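Side-chain contacts in kappa-carrageenase (Zobellia galactanivorans, PDB 5OCR), which probably hydrolyses the beta-1,4 linkages of the red-algal polysaccharide kappa-carrageenan, this chain being the glycoside hydrolase family 16 catalytic module of a longer protein: residues 233-238 with 280-285; 137-142 with 205-210; 104-109 with 117-122. One frame throughout, in Å; residues are numbered along the deposited sequence.

Contact 1: residues 233-238 with 280-285; sequences MNVTLS and VRVWEK
Val235 and Leu237 face Val280 and Val282 across the interior of the beta-jellyroll, where two sheets pack face to face. The two strands run nearly antiparallel, at 162°, with their axes 9.5 Å apart. At that separation only side chains bridge the gap, and all four of these residues turn their CB atoms inward.

Val235 divides its branches between two partners. CG1, placed anti to the backbone N (chi1 176°), reaches across the gap to CG2 of Val280 at 4.1 Å, while CG2, directed back toward the Met233 end, lies 4.1 Å from CG2 of Val282. In each pair the side chains pass alongside one another, meeting methyl to methyl at their flanks. Leu237 passes alongside Val280 in the same manner. Farther out, Phe119 touches Leu237, while Trp41 touches Val280 and Phe102 touches Val282, extending the apolar layer.

Alternate residues serve the outer faces: the CB atoms of Thr236 and Arg281 point away from the facing strand; Thr236 touches Trp120 and Tyr122, and NE of Arg281 forms a salt bridge with Glu30, a ligand of a bound magnesium ion. Val280 has CG1 in the crowded position between its backbone N and carbonyl carbon (chi1 56°), and CD1 of Leu237 comes to rest 3.9 Å from CB and 4.1 Å from CG1 of that valine.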
ATOM      1  N   MET A 233       3.699   5.032  12.283  1.00 19.17           N
ATOM      2  CA  MET A 233       3.625   4.804  10.821  1.00 18.77           C
ATOM      3  C   MET A 233       2.693   5.816  10.183  1.00 18.02           C
ATOM      4  O   MET A 233       1.672   6.215  10.786  1.00 17.77           O
ATOM      5  CB  MET A 233       2.997   3.412  10.589  1.00 19.46           C
ATOM      6  CG  MET A 233       4.058   2.319  10.986  1.00 19.47           C
ATOM      7  SD  MET A 233       3.309   0.665  10.921  1.00 24.14           S
ATOM      8  CE  MET A 233       2.196   0.702  12.284  1.00 23.39           C
ATOM      9  N   ASN A 234       3.014   6.183   8.946  1.00 18.09           N
ATOM     10  CA  ASN A 234       2.182   7.073   8.119  1.00 18.49           C
ATOM     11  C   ASN A 234       1.180   6.281   7.323  1.00 18.36           C
ATOM     12  O   ASN A 234       1.449   5.127   6.953  1.00 19.55           O
ATOM     13  CB  ASN A 234       2.997   7.920   7.170  1.00 19.66           C
ATOM     14  CG  ASN A 234       4.054   8.745   7.892  1.00 20.20           C
ATOM     15  OD1 ASN A 234       5.118   8.232   8.239  1.00 22.33           O
ATOM     16  ND2 ASN A 234       3.767   9.992   8.100  1.00 19.73           N
ATOM     17  N   VAL A 235      -0.010   6.880   7.223  1.00 17.44           N
ATOM     18  CA  VAL A 235      -1.184   6.172   6.573  1.00 17.47           C
ATOM     19  C   VAL A 235      -1.110   6.434   5.071  1.00 17.77           C
ATOM     20  O   VAL A 235      -1.055   7.585   4.655  1.00 17.98           O
ATOM     21  CB  VAL A 235      -2.561   6.646   7.124  1.00 17.66           C
ATOM     22  CG1 VAL A 235      -3.746   5.953   6.345  1.00 18.20           C
ATOM     23  CG2 VAL A 235      -2.588   6.366   8.622  1.00 19.01           C
ATOM     24  N   THR A 236      -1.072   5.364   4.243  1.00 17.20           N
ATOM     25  CA  THR A 236      -0.619   5.536   2.807  1.00 17.72           C
ATOM     26  C   THR A 236      -1.573   4.885   1.846  1.00 17.16           C
ATOM     27  O   THR A 236      -1.905   3.735   2.063  1.00 16.59           O
ATOM     28  CB  THR A 236       0.799   5.019   2.619  1.00 18.19           C
ATOM     29  OG1 THR A 236       1.627   5.611   3.685  1.00 19.12           O
ATOM     30  CG2 THR A 236       1.353   5.510   1.212  1.00 19.28           C
ATOM     31  N   LEU A 237      -1.997   5.609   0.808  1.00 16.85           N
ATOM     32  CA  LEU A 237      -2.688   4.957  -0.345  1.00 17.40           C
ATOM     33  C   LEU A 237      -1.836   5.260  -1.574  1.00 17.87           C
ATOM     34  O   LEU A 237      -1.524   6.457  -1.851  1.00 18.75           O
ATOM     35  CB  LEU A 237      -4.048   5.622  -0.509  1.00 18.20           C
ATOM     36  CG  LEU A 237      -5.081   5.438   0.606  1.00 19.28           C
ATOM     37  CD1 LEU A 237      -6.056   6.646   0.658  1.00 21.14           C
ATOM     38  CD2 LEU A 237      -5.791   4.124   0.374  1.00 19.72           C
ATOM     39  N   SER A 238      -1.442   4.229  -2.309  1.00 17.37           N
ATOM     40  CA  SER A 238      -0.594   4.533  -3.476  1.00 18.11           C
ATOM     41  C   SER A 238      -0.809   3.475  -4.564  1.00 18.28           C
ATOM     42  O   SER A 238      -1.255   2.348  -4.294  1.00 18.38           O
ATOM     43  CB  SER A 238       0.829   4.591  -3.017  1.00 19.39           C
ATOM     44  OG  SER A 238       1.260   3.315  -2.514  1.00 20.10           O
ATOM     45  N   VAL A 280     -10.840   7.252   3.155  1.00 16.70           N
ATOM     46  CA  VAL A 280      -9.913   6.638   4.088  1.00 16.36           C
ATOM     47  C   VAL A 280     -10.314   7.114   5.434  1.00 17.10           C
ATOM     48  O   VAL A 280     -10.624   8.330   5.644  1.00 17.97           O
ATOM     49  CB  VAL A 280      -8.448   6.906   3.756  1.00 17.01           C
ATOM     50  CG1 VAL A 280      -8.158   8.446   3.667  1.00 17.47           C
ATOM     51  CG2 VAL A 280      -7.544   6.209   4.810  1.00 16.31           C
ATOM     52  N   ARG A 281     -10.336   6.193   6.384  1.00 17.20           N
ATOM     53  CA  ARG A 281     -10.770   6.538   7.755  1.00 17.67           C
ATOM     54  C   ARG A 281      -9.826   5.870   8.766  1.00 17.91           C
ATOM     55  O   ARG A 281      -9.447   4.704   8.628  1.00 17.29           O
ATOM     56  CB  ARG A 281     -12.203   6.100   8.032  1.00 18.89           C
ATOM     57  CG  ARG A 281     -13.230   6.800   7.150  1.00 19.39           C
ATOM     58  CD  ARG A 281     -14.597   6.115   7.333  1.00 21.09           C
ATOM     59  NE  ARG A 281     -15.546   6.776   6.418  1.00 20.80           N
ATOM     60  CZ  ARG A 281     -16.708   6.257   5.976  1.00 20.99           C
ATOM     61  NH1 ARG A 281     -17.183   5.067   6.410  1.00 20.52           N
ATOM     62  NH2 ARG A 281     -17.453   6.963   5.133  1.00 20.88           N
ATOM     63  N   VAL A 282      -9.436   6.631   9.784  1.00 17.16           N
ATOM     64  CA  VAL A 282      -8.556   6.115  10.835  1.00 18.58           C
ATOM     65  C   VAL A 282      -9.268   6.389  12.180  1.00 18.82           C
ATOM     66  O   VAL A 282      -9.851   7.499  12.362  1.00 18.36           O
ATOM     67  CB  VAL A 282      -7.216   6.812  10.806  1.00 19.10           C
ATOM     68  CG1 VAL A 282      -6.307   6.269  11.929  1.00 19.06           C
ATOM     69  CG2 VAL A 282      -6.557   6.544   9.480  1.00 19.29           C
ATOM     70  N   TRP A 283      -9.220   5.421  13.072  1.00 18.87           N
ATOM     71  CA  TRP A 283      -9.758   5.600  14.422  1.00 19.32           C
ATOM     72  C   TRP A 283      -8.720   5.196  15.429  1.00 20.33           C
ATOM     73  O   TRP A 283      -7.838   4.377  15.139  1.00 21.17           O
ATOM     74  CB  TRP A 283     -10.987   4.727  14.711  1.00 19.14           C
ATOM     75  CG  TRP A 283     -12.213   4.958  13.857  1.00 18.95           C
ATOM     76  CD1 TRP A 283     -13.372   5.661  14.202  1.00 19.38           C
ATOM     77  CD2 TRP A 283     -12.419   4.464  12.511  1.00 19.03           C
ATOM     78  NE1 TRP A 283     -14.305   5.612  13.174  1.00 19.88           N
ATOM     79  CE2 TRP A 283     -13.769   4.906  12.107  1.00 19.55           C
ATOM     80  CE3 TRP A 283     -11.648   3.648  11.616  1.00 17.73           C
ATOM     81  CZ2 TRP A 283     -14.334   4.538  10.880  1.00 19.33           C
ATOM     82  CZ3 TRP A 283     -12.214   3.325  10.407  1.00 19.12           C
ATOM     83  CH2 TRP A 283     -13.506   3.727  10.045  1.00 19.75           C
ATOM     84  N   GLU A 284      -8.833   5.781  16.598  1.00 21.99           N
ATOM     85  CA  GLU A 284      -8.021   5.304  17.738  0.50 22.97           C
ATOM     86  C   GLU A 284      -8.963   4.800  18.833  1.00 23.95           C
ATOM     87  O   GLU A 284     -10.114   5.246  18.957  1.00 24.57           O
ATOM     88  CB  GLU A 284      -6.941   6.314  18.231  0.50 23.18           C
ATOM     89  CG  GLU A 284      -5.818   6.620  17.205  0.50 24.78           C
ATOM     90  CD  GLU A 284      -4.804   7.657  17.649  0.50 24.56           C
ATOM     91  OE1 GLU A 284      -5.188   8.718  18.157  0.50 28.58           O
ATOM     92  OE2 GLU A 284      -3.626   7.455  17.451  0.50 24.04           O
ATOM     93  N   LYS A 285      -8.479   3.817  19.564  1.00 26.25           N
ATOM     94  CA  LYS A 285      -9.283   3.089  20.588  1.00 30.58           C
ATOM     95  C   LYS A 285      -9.166   3.850  21.870  1.00 36.71           C
ATOM     96  O   LYS A 285      -8.091   4.336  22.182  1.00 31.69           O
ATOM     97  CB  LYS A 285      -8.692   1.653  20.743  1.00 34.09           C
ATOM     98  CG  LYS A 285      -9.558   0.719  21.533  1.00 40.75           C
ATOM     99  CD  LYS A 285      -8.690  -0.304  22.242  1.00 41.75           C
ATOM    100  CE  LYS A 285      -8.471  -1.413  21.269  1.00 45.59           C
ATOM    101  NZ  LYS A 285      -7.705  -2.529  21.890  1.00 49.79           N
TER

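Contact 2: residues 137-142 with 205-210; sequences SEIDVV and CEVNQN
Ile139 and Val207 reach toward each other tip to tip, CD1 of the isoleucine lying 3.7 Å from CG2 and 3.9 Å from CG1 of the valine. The extended Ile139 chain (chi2 180°) carries CD1 that far, while its shorter branch, CG2, rests 3.9 Å from SG of Cys205. Two residues further on, Val141 straddles the same cysteine: its CG2 is 3.8 Å and its CG1 4.0 Å from CB of Cys205. The contact is wholly apolar and buried.

These residues join the two sheets of the jellyroll. Segment 137-142 holds the Glu-x-Asp-x-x-Glu signature from Glu138 onward, with Glu143 completing it; as in family 16 enzymes, it probably carries the catalytic residues. Val141 and Val142 both face Phe119 in a classic beta bulge, and the chain turns a corner at Val141. The CB of Asp140 points away from segment 205-210, and Glu138 OE2 hydrogen-bonds a glycerol molecule, probably from the crystallisation liquor.

Around this shell, Leu121 and Leu164 pack on Ile139, Ile212 touches Cys205, and Tyr99 lies against Val207. The carbonyl of Asp140 accepts a hydrogen bond from NE1 of Trp214. Beyond Val207, Asn208 OD1 receives the backbone N of Asn210 at 2.8 Å, forming an Asx turn.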
ATOM      1  N   SER A 137       9.014  -0.489  10.358  1.00 19.49           N
ATOM      2  CA  SER A 137       7.740  -1.258  10.509  0.50 19.39           C
ATOM      3  C   SER A 137       6.837  -0.946   9.304  1.00 19.07           C
ATOM      4  O   SER A 137       6.613   0.293   9.038  1.00 19.22           O
ATOM      5  CB  SER A 137       6.996  -0.727  11.760  0.50 19.52           C
ATOM      6  OG  SER A 137       7.574  -1.286  12.914  0.50 20.45           O
ATOM      7  N   GLU A 138       6.266  -1.979   8.651  1.00 18.43           N
ATOM      8  CA  GLU A 138       5.360  -1.726   7.545  1.00 17.87           C
ATOM      9  C   GLU A 138       4.207  -2.741   7.707  1.00 17.99           C
ATOM     10  O   GLU A 138       4.475  -3.902   7.812  1.00 17.40           O
ATOM     11  CB  GLU A 138       6.049  -1.969   6.230  1.00 18.24           C
ATOM     12  CG  GLU A 138       5.062  -1.828   5.066  1.00 19.85           C
ATOM     13  CD  GLU A 138       5.758  -2.037   3.726  1.00 20.62           C
ATOM     14  OE1 GLU A 138       6.982  -1.705   3.647  1.00 20.58           O
ATOM     15  OE2 GLU A 138       5.088  -2.487   2.741  1.00 20.37           O
ATOM     16  N   ILE A 139       2.974  -2.258   7.686  1.00 16.49           N
ATOM     17  CA  ILE A 139       1.782  -3.106   7.624  1.00 16.81           C
ATOM     18  C   ILE A 139       1.053  -2.822   6.294  1.00 16.95           C
ATOM     19  O   ILE A 139       0.543  -1.699   6.044  1.00 17.27           O
ATOM     20  CB  ILE A 139       0.814  -2.739   8.817  1.00 16.92           C
ATOM     21  CG1 ILE A 139       1.533  -2.954  10.171  1.00 17.60           C
ATOM     22  CG2 ILE A 139      -0.475  -3.613   8.633  1.00 16.56           C
ATOM     23  CD1 ILE A 139       0.643  -2.611  11.368  1.00 18.57           C
ATOM     24  N   ASP A 140       0.921  -3.853   5.467  1.00 16.95           N
ATOM     25  CA  ASP A 140       0.154  -3.695   4.201  1.00 16.89           C
ATOM     26  C   ASP A 140      -1.276  -4.061   4.530  1.00 17.28           C
ATOM     27  O   ASP A 140      -1.555  -5.208   4.803  1.00 17.86           O
ATOM     28  CB  ASP A 140       0.749  -4.589   3.107  1.00 18.19           C
ATOM     29  CG  ASP A 140       2.087  -4.188   2.733  1.00 20.64           C
ATOM     30  OD1 ASP A 140       2.533  -3.039   3.050  1.00 19.76           O
ATOM     31  OD2 ASP A 140       2.769  -5.019   2.202  1.00 19.88           O
ATOM     32  N   VAL A 141      -2.183  -3.094   4.495  1.00 16.13           N
ATOM     33  CA  VAL A 141      -3.551  -3.453   4.715  1.00 16.04           C
ATOM     34  C   VAL A 141      -4.117  -4.240   3.534  1.00 16.87           C
ATOM     35  O   VAL A 141      -4.807  -5.252   3.721  1.00 16.99           O
ATOM     36  CB  VAL A 141      -4.412  -2.208   4.934  1.00 16.30           C
ATOM     37  CG1 VAL A 141      -5.895  -2.703   5.147  1.00 17.11           C
ATOM     38  CG2 VAL A 141      -3.800  -1.390   6.097  1.00 17.00           C
ATOM     39  N   VAL A 142      -3.736  -3.822   2.307  1.00 16.03           N
ATOM     40  CA  VAL A 142      -3.965  -4.676   1.147  1.00 15.73           C
ATOM     41  C   VAL A 142      -3.072  -4.251   0.001  1.00 15.90           C
ATOM     42  O   VAL A 142      -2.665  -3.053  -0.150  1.00 15.56           O
ATOM     43  CB  VAL A 142      -5.428  -4.625   0.661  1.00 15.46           C
ATOM     44  CG1 VAL A 142      -5.786  -3.342  -0.058  1.00 15.49           C
ATOM     45  CG2 VAL A 142      -5.687  -5.824  -0.245  1.00 16.05           C
ATOM     46  N   CYS A 205      -7.923  -2.706   8.743  1.00 16.42           N
ATOM     47  CA  CYS A 205      -6.897  -3.355   9.576  1.00 17.54           C
ATOM     48  C   CYS A 205      -7.012  -2.815  10.993  1.00 17.75           C
ATOM     49  O   CYS A 205      -6.943  -1.530  11.186  1.00 17.58           O
ATOM     50  CB  CYS A 205      -5.513  -3.020   9.081  1.00 18.38           C
ATOM     51  SG  CYS A 205      -4.185  -3.999   9.808  1.00 19.79           S
ATOM     52  N   GLU A 206      -7.038  -3.731  11.950  1.00 17.35           N
ATOM     53  CA  GLU A 206      -7.023  -3.354  13.344  1.00 18.18           C
ATOM     54  C   GLU A 206      -5.666  -3.698  13.932  1.00 17.98           C
ATOM     55  O   GLU A 206      -5.237  -4.858  13.829  1.00 17.91           O
ATOM     56  CB  GLU A 206      -8.199  -4.109  14.007  1.00 18.73           C
ATOM     57  CG  GLU A 206      -8.334  -3.803  15.477  1.00 20.97           C
ATOM     58  CD  GLU A 206      -9.438  -4.667  16.088  1.00 23.64           C
ATOM     59  OE1 GLU A 206     -10.257  -5.199  15.336  1.00 25.03           O
ATOM     60  OE2 GLU A 206      -9.591  -4.690  17.347  1.00 24.30           O
ATOM     61  N   VAL A 207      -4.979  -2.714  14.545  1.00 17.99           N
ATOM     62  CA  VAL A 207      -3.600  -2.886  14.971  1.00 18.70           C
ATOM     63  C   VAL A 207      -3.571  -2.571  16.477  1.00 18.74           C
ATOM     64  O   VAL A 207      -3.947  -1.459  16.883  1.00 19.22           O
ATOM     65  CB  VAL A 207      -2.623  -1.899  14.281  1.00 18.19           C
ATOM     66  CG1 VAL A 207      -1.193  -2.128  14.764  1.00 18.82           C
ATOM     67  CG2 VAL A 207      -2.709  -2.062  12.757  1.00 17.64           C
ATOM     68  N   ASN A 208      -3.162  -3.535  17.287  1.00 19.08           N
ATOM     69  CA  ASN A 208      -2.973  -3.252  18.718  1.00 19.36           C
ATOM     70  C   ASN A 208      -1.605  -3.818  19.188  1.00 20.15           C
ATOM     71  O   ASN A 208      -0.895  -4.391  18.408  1.00 19.25           O
ATOM     72  CB  ASN A 208      -4.180  -3.764  19.574  1.00 19.73           C
ATOM     73  CG  ASN A 208      -4.372  -5.255  19.491  1.00 19.82           C
ATOM     74  OD1 ASN A 208      -3.439  -6.058  19.738  1.00 20.12           O
ATOM     75  ND2 ASN A 208      -5.587  -5.654  19.225  1.00 20.82           N
ATOM     76  N   GLN A 209      -1.250  -3.667  20.482  1.00 20.38           N
ATOM     77  CA  GLN A 209       0.088  -4.123  20.902  1.00 22.48           C
ATOM     78  C   GLN A 209       0.256  -5.601  20.777  1.00 22.81           C
ATOM     79  O   GLN A 209       1.397  -6.073  20.761  1.00 22.88           O
ATOM     80  CB  GLN A 209       0.369  -3.692  22.371  1.00 26.46           C
ATOM     81  CG  GLN A 209      -0.645  -4.283  23.307  1.00 29.16           C
ATOM     82  CD  GLN A 209      -0.453  -3.879  24.746  1.00 34.20           C
ATOM     83  OE1 GLN A 209       0.667  -3.665  25.221  1.00 34.66           O
ATOM     84  NE2 GLN A 209      -1.572  -3.773  25.463  1.00 36.87           N
ATOM     85  N   ASN A 210      -0.855  -6.339  20.752  1.00 21.35           N
ATOM     86  CA  ASN A 210      -0.792  -7.777  20.701  1.00 20.90           C
ATOM     87  C   ASN A 210      -0.953  -8.482  19.340  1.00 20.12           C
ATOM     88  O   ASN A 210      -0.333  -9.523  19.078  1.00 21.10           O
ATOM     89  CB  ASN A 210      -1.868  -8.356  21.633  1.00 21.83           C
ATOM     90  CG  ASN A 210      -1.703  -7.901  23.071  1.00 22.78           C
ATOM     91  OD1 ASN A 210      -2.714  -7.501  23.743  1.00 25.11           O
ATOM     92  ND2 ASN A 210      -0.489  -7.982  23.582  1.00 22.47           N
TER

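Contact 3: residues 104-109 with 117-122; sequences AKIQGA and PSFWLY
Ala104 and Phe119 have their CA atoms 7.3 Å apart, and the chains draw closer toward the other end of the contact, where the CA atoms of Gly108 and Pro117 are separated by 5.9 Å. The touching parts run in nearly opposite directions, 169° apart; strand 104-107 and the loop that follows it lie opposite strand 117-122 and meet it largely through side chains.

Phe119 carries much of the contact. With CG anti to the backbone N (chi1 174°), its ring reaches across the interior and lays one face against Ala104, whose CB stands over the ring centre, 3.6 Å from the centroid and only 13° off the normal, a CH-pi contact. The backbone N of Ala104 is also close, 3.4 Å from CE2 of Phe119. Ile106 comes in at a slant, its CD1 3.7 Å from CB of Phe119, beside the root of the ring. Replacing Phe119 by an alanine would probably leave the CB of Ala104 without its aromatic partner and open a gap between the layers, since Leu237, Val141 and Val280 also touch this side chain.

Where the chains converge, Pro117 sets the CG corner of its ring 3.8 Å from CA of Gly108, and the Ala109 backbone follows close by. Ala109 N is fixed by a hydrogen bond to OE1 of Gln145. Outside the core, Lys105 reaches Asp278, a magnesium ligand, in a salt bridge. Ala104 on the strand and Gly108 just after it receive the phenylalanine and the proline, forming a tightly packed part of the hydrophobic core between the sheets of the family 16 beta-jellyroll sandwich.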
ATOM      1  N   ALA A 104     -10.039   1.756   4.180  1.00 16.53           N
ATOM      2  CA  ALA A 104     -10.213   2.492   2.951  1.00 16.86           C
ATOM      3  C   ALA A 104     -11.108   1.740   2.041  1.00 17.29           C
ATOM      4  O   ALA A 104     -11.172   0.494   2.066  1.00 18.18           O
ATOM      5  CB  ALA A 104      -8.792   2.712   2.339  1.00 16.85           C
ATOM      6  N   LYS A 105     -11.892   2.505   1.304  1.00 17.03           N
ATOM      7  CA  LYS A 105     -12.780   1.898   0.267  1.00 16.90           C
ATOM      8  C   LYS A 105     -12.174   2.171  -1.112  1.00 16.91           C
ATOM      9  O   LYS A 105     -11.967   3.352  -1.540  1.00 17.34           O
ATOM     10  CB  LYS A 105     -14.236   2.440   0.449  1.00 18.47           C
ATOM     11  CG  LYS A 105     -15.239   2.014  -0.696  1.00 19.42           C
ATOM     12  CD  LYS A 105     -16.581   2.615  -0.267  1.00 22.07           C
ATOM     13  CE  LYS A 105     -17.578   2.490  -1.372  1.00 25.88           C
ATOM     14  NZ  LYS A 105     -18.708   3.303  -0.831  1.00 29.38           N
ATOM     15  N   ILE A 106     -11.783   1.086  -1.763  1.00 16.04           N
ATOM     16  CA  ILE A 106     -10.887   1.178  -2.934  1.00 16.83           C
ATOM     17  C   ILE A 106     -11.374   0.350  -4.100  1.00 18.12           C
ATOM     18  O   ILE A 106     -11.851  -0.829  -3.907  1.00 18.60           O
ATOM     19  CB  ILE A 106      -9.453   0.666  -2.522  1.00 17.20           C
ATOM     20  CG1 ILE A 106      -8.789   1.578  -1.443  1.00 17.13           C
ATOM     21  CG2 ILE A 106      -8.546   0.493  -3.829  1.00 16.34           C
ATOM     22  CD1 ILE A 106      -7.596   0.871  -0.760  1.00 17.34           C
ATOM     23  N   GLN A 107     -11.261   0.921  -5.310  1.00 17.93           N
ATOM     24  CA  GLN A 107     -11.416   0.063  -6.473  1.00 17.40           C
ATOM     25  C   GLN A 107     -10.087   0.021  -7.225  1.00 17.89           C
ATOM     26  O   GLN A 107      -9.386   1.034  -7.325  1.00 17.69           O
ATOM     27  CB  GLN A 107     -12.460   0.745  -7.397  1.00 18.00           C
ATOM     28  CG  GLN A 107     -12.576   0.072  -8.793  1.00 19.32           C
ATOM     29  CD  GLN A 107     -13.798   0.550  -9.582  1.00 21.92           C
ATOM     30  OE1 GLN A 107     -14.915   0.791  -9.028  1.00 23.35           O
ATOM     31  NE2 GLN A 107     -13.583   0.791 -10.865  1.00 25.09           N
ATOM     32  N   GLY A 108      -9.769  -1.152  -7.744  1.00 17.25           N
ATOM     33  CA  GLY A 108      -8.472  -1.362  -8.418  1.00 19.40           C
ATOM     34  C   GLY A 108      -8.452  -0.785  -9.822  1.00 20.13           C
ATOM     35  O   GLY A 108      -9.268   0.032 -10.210  1.00 21.28           O
ATOM     36  N   ALA A 109      -7.421  -1.174 -10.552  1.00 21.74           N
ATOM     37  CA  ALA A 109      -7.094  -0.553 -11.858  1.00 21.77           C
ATOM     38  C   ALA A 109      -7.448  -1.430 -13.050  1.00 21.21           C
ATOM     39  O   ALA A 109      -7.201  -2.668 -13.087  1.00 20.99           O
ATOM     40  CB  ALA A 109      -5.575  -0.243 -11.892  1.00 22.41           C
ATOM     41  N   PRO A 117      -2.531  -1.392  -6.712  1.00 17.86           N
ATOM     42  CA  PRO A 117      -3.227  -0.494  -5.795  1.00 17.41           C
ATOM     43  C   PRO A 117      -3.065  -0.971  -4.349  1.00 18.32           C
ATOM     44  O   PRO A 117      -3.266  -2.181  -4.081  1.00 17.61           O
ATOM     45  CB  PRO A 117      -4.711  -0.654  -6.155  1.00 17.46           C
ATOM     46  CG  PRO A 117      -4.733  -1.211  -7.582  1.00 17.44           C
ATOM     47  CD  PRO A 117      -3.440  -2.054  -7.682  1.00 17.09           C
ATOM     48  N   SER A 118      -2.643  -0.065  -3.464  1.00 17.70           N
ATOM     49  CA  SER A 118      -2.212  -0.490  -2.122  0.50 18.47           C
ATOM     50  C   SER A 118      -2.705   0.478  -1.068  1.00 17.76           C
ATOM     51  O   SER A 118      -2.880   1.712  -1.326  1.00 18.54           O
ATOM     52  CB  SER A 118      -0.682  -0.660  -2.039  0.50 18.59           C
ATOM     53  OG  SER A 118      -0.016   0.594  -2.063  0.50 19.44           O
ATOM     54  N   PHE A 119      -3.045  -0.086   0.107  1.00 16.81           N
ATOM     55  CA  PHE A 119      -3.326   0.757   1.297  1.00 16.17           C
ATOM     56  C   PHE A 119      -2.372   0.200   2.358  1.00 15.81           C
ATOM     57  O   PHE A 119      -2.360  -1.020   2.617  1.00 16.38           O
ATOM     58  CB  PHE A 119      -4.797   0.481   1.693  1.00 16.32           C
ATOM     59  CG  PHE A 119      -5.237   1.141   2.974  1.00 16.45           C
ATOM     60  CD1 PHE A 119      -4.792   2.480   3.345  1.00 16.90           C
ATOM     61  CD2 PHE A 119      -6.272   0.546   3.749  1.00 16.39           C
ATOM     62  CE1 PHE A 119      -5.318   3.058   4.509  1.00 16.50           C
ATOM     63  CE2 PHE A 119      -6.772   1.166   4.888  1.00 16.60           C
ATOM     64  CZ  PHE A 119      -6.290   2.432   5.281  1.00 16.96           C
ATOM     65  N   TRP A 120      -1.570   1.061   2.996  1.00 16.04           N
ATOM     66  CA  TRP A 120      -0.498   0.501   3.823  1.00 15.82           C
ATOM     67  C   TRP A 120       0.011   1.542   4.785  1.00 15.74           C
ATOM     68  O   TRP A 120      -0.244   2.749   4.604  1.00 15.86           O
ATOM     69  CB  TRP A 120       0.633  -0.082   2.936  1.00 16.09           C
ATOM     70  CG  TRP A 120       1.248   0.861   1.930  1.00 17.28           C
ATOM     71  CD1 TRP A 120       0.619   1.510   0.825  1.00 17.56           C
ATOM     72  CD2 TRP A 120       2.645   1.285   1.894  1.00 17.95           C
ATOM     73  NE1 TRP A 120       1.536   2.245   0.141  1.00 19.10           N
ATOM     74  CE2 TRP A 120       2.773   2.191   0.767  1.00 18.38           C
ATOM     75  CE3 TRP A 120       3.776   0.967   2.651  1.00 18.25           C
ATOM     76  CZ2 TRP A 120       4.031   2.739   0.383  1.00 18.80           C
ATOM     77  CZ3 TRP A 120       5.029   1.604   2.330  1.00 18.85           C
ATOM     78  CH2 TRP A 120       5.166   2.441   1.211  1.00 18.52           C
ATOM     79  N   LEU A 121       0.672   1.075   5.834  1.00 16.30           N
ATOM     80  CA  LEU A 121       1.143   1.961   6.947  1.00 16.96           C
ATOM     81  C   LEU A 121       2.643   1.729   6.992  1.00 17.83           C
ATOM     82  O   LEU A 121       3.079   0.596   6.934  1.00 17.35           O
ATOM     83  CB  LEU A 121       0.498   1.572   8.312  1.00 17.73           C
ATOM     84  CG  LEU A 121      -0.997   1.124   8.180  1.00 18.59           C
ATOM     85  CD1 LEU A 121      -1.518   0.550   9.500  1.00 19.25           C
ATOM     86  CD2 LEU A 121      -1.856   2.319   7.750  1.00 17.85           C
ATOM     87  N   TYR A 122       3.499   2.783   7.105  1.00 17.42           N
ATOM     88  CA  TYR A 122       4.917   2.489   7.163  1.00 18.77           C
ATOM     89  C   TYR A 122       5.622   3.580   7.965  1.00 19.67           C
ATOM     90  O   TYR A 122       5.144   4.719   8.043  1.00 20.23           O
ATOM     91  CB  TYR A 122       5.589   2.320   5.794  1.00 19.99           C
ATOM     92  CG  TYR A 122       5.858   3.583   5.021  1.00 20.94           C
ATOM     93  CD1 TYR A 122       4.803   4.325   4.462  1.00 21.79           C
ATOM     94  CD2 TYR A 122       7.148   3.991   4.816  1.00 22.90           C
ATOM     95  CE1 TYR A 122       5.041   5.482   3.710  1.00 23.14           C
ATOM     96  CE2 TYR A 122       7.414   5.112   4.060  1.00 24.44           C
ATOM     97  CZ  TYR A 122       6.361   5.869   3.530  1.00 24.23           C
ATOM     98  OH  TYR A 122       6.700   7.000   2.825  1.00 25.09           O
TER

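How the contacts relate
All three contacts bridge the two layers of the jellyroll, with centres about 10 Å (contacts 1 and 2), 11 Å (1 and 3) and 14 Å (2 and 3) apart. Along the chain they come in series: contact 3, contact 2, contact 1. In one layer strand 115-122 is central, pairing antiparallel with 134-144 and with 233-241; in the other, strand 100-107 similarly lies between 200-207 and 273-285. Contact 3 thus joins the two middle strands, and contacts 1 and 2 join their neighbours. Met233 CE also packs against Ile139 CD1, 3.8 Å away. The inward side chains of strand 134-144, which bears the family 16 signature, belong to the same apolar core as contacts 1 and 3.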